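Local coordinates for levanase (Bacillus subtilis, PDB 4AZZ), which is an exo-acting fructan hydrolase that removes fructose units from levan, here represented by its carbohydrate-binding module, which probably helps target the enzyme to that polymer, at residues A[46-51]-A[112-117]. Numbering follows the deposited sequence.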
# COMPACT_ATOMS: atom_id res chain seq x y z
N THR A 46 -4.79 4.65 11.21
CA THR A 46 -4.78 5.27 9.88
C THR A 46 -3.41 5.05 9.28
O THR A 46 -2.39 4.95 10.00
CB THR A 46 -5.18 6.77 9.91
OG1 THR A 46 -4.24 7.51 10.70
CG2 THR A 46 -6.54 6.92 10.49
N TYR A 47 -3.37 4.88 7.96
CA TYR A 47 -2.12 4.64 7.26
C TYR A 47 -2.25 5.23 5.86
O TYR A 47 -3.26 4.97 5.17
CB TYR A 47 -1.86 3.12 7.13
CG TYR A 47 -0.58 2.71 6.46
CD1 TYR A 47 0.59 3.42 6.67
CD2 TYR A 47 -0.52 1.55 5.65
CE1 TYR A 47 1.82 3.02 6.13
CE2 TYR A 47 0.71 1.13 5.08
CZ TYR A 47 1.88 1.87 5.34
OH TYR A 47 3.10 1.51 4.81
N GLU A 48 -1.28 6.03 5.45
CA GLU A 48 -1.47 6.78 4.20
C GLU A 48 -0.17 7.17 3.55
O GLU A 48 0.86 7.18 4.19
CB GLU A 48 -2.33 8.04 4.45
CG GLU A 48 -1.66 9.06 5.37
CD GLU A 48 -2.63 10.11 5.86
OE1 GLU A 48 -3.19 10.88 5.04
OE2 GLU A 48 -2.86 10.15 7.09
N SER A 49 -0.25 7.45 2.25
CA SER A 49 0.90 7.82 1.45
C SER A 49 0.46 8.61 0.25
O SER A 49 -0.65 8.40 -0.28
CB SER A 49 1.60 6.54 0.95
OG SER A 49 2.84 6.83 0.29
N ASP A 50 1.36 9.45 -0.27
CA ASP A 50 1.27 9.87 -1.65
C ASP A 50 1.88 8.74 -2.48
O ASP A 50 2.93 8.20 -2.14
CB ASP A 50 2.08 11.12 -1.91
CG ASP A 50 1.51 12.35 -1.20
OD1 ASP A 50 0.29 12.44 -1.04
OD2 ASP A 50 2.32 13.23 -0.87
N ILE A 51 1.20 8.40 -3.58
CA ILE A 51 1.66 7.35 -4.48
C ILE A 51 1.65 7.87 -5.91
O ILE A 51 0.64 8.40 -6.36
CB ILE A 51 0.75 6.11 -4.40
CG1 ILE A 51 0.69 5.63 -2.93
CG2 ILE A 51 1.31 4.95 -5.27
CD1 ILE A 51 -0.34 4.49 -2.73
N LYS A 112 0.19 12.37 -8.96
CA LYS A 112 0.31 12.05 -7.57
C LYS A 112 -1.09 11.76 -7.05
O LYS A 112 -2.05 12.56 -7.27
CB LYS A 112 0.95 13.20 -6.81
CG LYS A 112 0.97 12.93 -5.32
CD LYS A 112 2.03 13.71 -4.58
CE LYS A 112 1.84 15.19 -4.70
NZ LYS A 112 3.16 15.84 -4.49
N TYR A 113 -1.24 10.60 -6.43
CA TYR A 113 -2.48 10.28 -5.74
C TYR A 113 -2.20 10.25 -4.24
O TYR A 113 -1.09 9.95 -3.85
CB TYR A 113 -3.04 8.93 -6.22
CG TYR A 113 -3.48 9.02 -7.63
CD1 TYR A 113 -4.71 9.56 -7.95
CD2 TYR A 113 -2.66 8.59 -8.67
CE1 TYR A 113 -5.11 9.66 -9.26
CE2 TYR A 113 -3.07 8.68 -9.97
CZ TYR A 113 -4.28 9.24 -10.27
OH TYR A 113 -4.69 9.35 -11.57
N HIS A 114 -3.20 10.56 -3.42
CA HIS A 114 -3.06 10.29 -2.00
C HIS A 114 -3.98 9.14 -1.65
O HIS A 114 -5.15 9.14 -2.02
CB HIS A 114 -3.46 11.53 -1.18
CG HIS A 114 -3.01 11.43 0.25
ND1 HIS A 114 -1.73 11.55 0.60
CD2 HIS A 114 -3.72 11.17 1.43
CE1 HIS A 114 -1.60 11.40 1.93
NE2 HIS A 114 -2.81 11.17 2.44
N LEU A 115 -3.43 8.11 -1.01
CA LEU A 115 -4.26 6.96 -0.61
C LEU A 115 -4.16 6.80 0.90
O LEU A 115 -3.06 6.80 1.46
CB LEU A 115 -3.73 5.69 -1.29
CG LEU A 115 -4.59 4.45 -1.22
CD1 LEU A 115 -5.87 4.70 -2.01
CD2 LEU A 115 -3.83 3.22 -1.80
N LYS A 116 -5.31 6.63 1.52
CA LYS A 116 -5.40 6.50 2.98
C LYS A 116 -6.31 5.34 3.37
O LYS A 116 -7.38 5.16 2.78
CB LYS A 116 -5.87 7.81 3.63
CG LYS A 116 -6.17 7.68 5.14
CD LYS A 116 -6.60 9.09 5.63
CE LYS A 116 -7.02 9.13 7.07
NZ LYS A 116 -7.68 10.46 7.30
N THR A 117 -5.89 4.51 4.33
CA THR A 117 -6.72 3.46 4.86
C THR A 117 -6.98 3.77 6.33
O THR A 117 -6.01 4.12 7.04
CB THR A 117 -5.99 2.08 4.72
OG1 THR A 117 -5.86 1.75 3.33
CG2 THR A 117 -6.72 0.95 5.49
O HOH W 1 5.11 13.67 -2.59
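H114 faces D50 as its non-hydrogen-bonded partner and reaches diagonally to E48, illustrating cross-strand side-chain pairing in an antiparallel beta-sandwich: segments 46-51 and 112-117 come from adjacent antiparallel strands of one of its two sheets. The imidazole bridges two carboxylates through its edge; its CG stands anti to the backbone N (chi1 -166°), which carries the ring over toward the other strand. H114 NE2 donates to E48 OE1 at 2.6 Å, nearly straight and on the anti lone pair of that oxygen, while H114 ND1 donates to D50 OD1 at 2.7 Å, meeting it from above the carboxylate plane. Both acceptors lie close to the ring plane, yet the E48 and D50 carboxylates are turned 56° and 70° from it. With both nitrogens donating, the ring is probably protonated, its charge balanced by the two acids. With an alanine at H114, E48 OE1 and D50 OD1 would probably lose their shared donor, leaving both carboxylates freer to turn. K116 runs alongside E48, CB to CB 3.6 Å, its extended chain pointing the same way. On the face that carries I51 and L115, which turns to the sandwich interior, L115 also packs on I126. There the CD1 methyl of I51 meets CD2 of L115 in an apolar contact at 3.8 Å.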